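Local coordinates for protein histone-lysine N-methyltransferase SETMAR (Homo sapiens, PDB 3F2K) that joins a histone-lysine methyltransferase to a mariner transposase domain, present here, that binds DNA and keeps some nuclease activity, serving double-strand break repair, at residues A[165-168]-A[169-173]. Numbering follows the deposited sequence.
Sequences NYHV and FKHLN
His167 and His171, one turn apart on helix 163-176, form an offset edge-to-face pair: the edge of His171 is turned to the face of His167, the planes 77° apart and the centroids separated by 5.1 Å. The same step carries a nearly straight backbone bond, His171 N to His167 O at 3.2 Å. With CG of His171 set opposite its own carbonyl carbon (chi1 -71°), the ring lies back along the helix and brings CD2 to 3.1 Å from His167 O. Phe202 meets both imidazoles, and its backbone O accepts a hydrogen bond from His167 NE2. In this RNase H-like transposase domain the helix packs against the central sheet beside the metal site, where Asn165 ND2 bonds Asp38, a magnesium ligand. A leucine in place of His171 would probably cost the face of His167 its aromatic edge and Phe202 its edge-to-face partner. Lys170 bends at chi3 (60°), curling over Tyr166 O so that its NZ donates to a water that also bonds His167 ND1. At the wider, pi-type turn of 165-168, Lys170 N makes a weak bond to Asn165 O, 3.5 Å long. Asn165 ND2 lies in the ring plane of Phe169, 3.8 Å from edge atom CD2.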
# COMPACT_ATOMS: atom_id res chain seq x y z
N ASN A 165 3.91 -0.46 3.37
CA ASN A 165 4.46 -0.31 4.71
C ASN A 165 5.94 -0.80 4.80
O ASN A 165 6.81 -0.03 5.23
CB ASN A 165 3.54 -1.06 5.67
CG ASN A 165 3.65 -0.51 7.03
OD1 ASN A 165 4.54 -0.90 7.76
ND2 ASN A 165 2.76 0.41 7.37
N TYR A 166 6.22 -2.03 4.37
CA TYR A 166 7.59 -2.57 4.53
C TYR A 166 8.64 -1.97 3.56
O TYR A 166 9.84 -1.97 3.85
CB TYR A 166 7.63 -4.09 4.51
CG TYR A 166 7.36 -4.78 3.18
CD1 TYR A 166 8.27 -4.63 2.07
CD2 TYR A 166 6.22 -5.56 3.00
CE1 TYR A 166 8.04 -5.33 0.87
CE2 TYR A 166 5.98 -6.25 1.83
CZ TYR A 166 6.87 -6.10 0.76
OH TYR A 166 6.55 -6.77 -0.37
N HIS A 167 8.16 -1.38 2.47
CA HIS A 167 9.05 -0.82 1.45
C HIS A 167 8.97 0.71 1.40
O HIS A 167 9.92 1.42 1.83
CB HIS A 167 8.74 -1.40 0.05
CG HIS A 167 9.73 -0.98 -0.99
ND1 HIS A 167 11.08 -1.29 -0.86
CD2 HIS A 167 9.59 -0.33 -2.17
CE1 HIS A 167 11.73 -0.77 -1.90
NE2 HIS A 167 10.85 -0.21 -2.72
N VAL A 168 7.87 1.24 0.87
CA VAL A 168 7.80 2.71 0.70
C VAL A 168 7.94 3.46 2.02
O VAL A 168 8.77 4.39 2.15
CB VAL A 168 6.49 3.16 -0.12
CG1 VAL A 168 6.47 4.66 -0.30
CG2 VAL A 168 6.43 2.43 -1.51
N PHE A 169 7.18 3.03 3.04
CA PHE A 169 7.20 3.75 4.30
C PHE A 169 8.54 3.64 5.04
O PHE A 169 8.92 4.56 5.73
CB PHE A 169 5.98 3.37 5.20
CG PHE A 169 4.62 3.93 4.67
CD1 PHE A 169 4.60 4.95 3.72
CD2 PHE A 169 3.39 3.44 5.10
CE1 PHE A 169 3.39 5.45 3.20
CE2 PHE A 169 2.15 3.97 4.58
CZ PHE A 169 2.18 4.94 3.64
N LYS A 170 9.19 2.50 4.92
CA LYS A 170 10.51 2.31 5.50
C LYS A 170 11.49 3.34 4.95
O LYS A 170 12.15 4.08 5.73
CB LYS A 170 10.98 0.89 5.21
CG LYS A 170 12.46 0.62 5.46
CD LYS A 170 12.85 -0.78 5.07
CE LYS A 170 12.62 -1.12 3.59
NZ LYS A 170 12.68 -2.66 3.38
N HIS A 171 11.53 3.46 3.64
CA HIS A 171 12.38 4.44 2.99
C HIS A 171 11.95 5.91 3.24
O HIS A 171 12.81 6.83 3.42
CB HIS A 171 12.45 4.16 1.52
CG HIS A 171 13.24 2.93 1.20
ND1 HIS A 171 14.61 2.89 1.33
CD2 HIS A 171 12.86 1.68 0.85
CE1 HIS A 171 15.05 1.69 1.02
NE2 HIS A 171 14.01 0.92 0.74
N LEU A 172 10.65 6.12 3.35
CA LEU A 172 10.14 7.46 3.72
C LEU A 172 10.56 7.83 5.15
O LEU A 172 11.00 8.96 5.35
CB LEU A 172 8.61 7.52 3.62
CG LEU A 172 7.93 8.87 3.99
CD1 LEU A 172 8.37 10.01 2.99
CD2 LEU A 172 6.40 8.64 3.89
N ASN A 173 10.41 6.92 6.12
CA ASN A 173 10.92 7.16 7.49
C ASN A 173 12.38 7.58 7.47
O ASN A 173 12.75 8.56 8.13
CB ASN A 173 10.75 5.94 8.38
CG ASN A 173 9.28 5.68 8.72
OD1 ASN A 173 8.46 6.58 8.64
ND2 ASN A 173 8.97 4.46 9.12
O HOH W 1 12.12 -3.31 0.64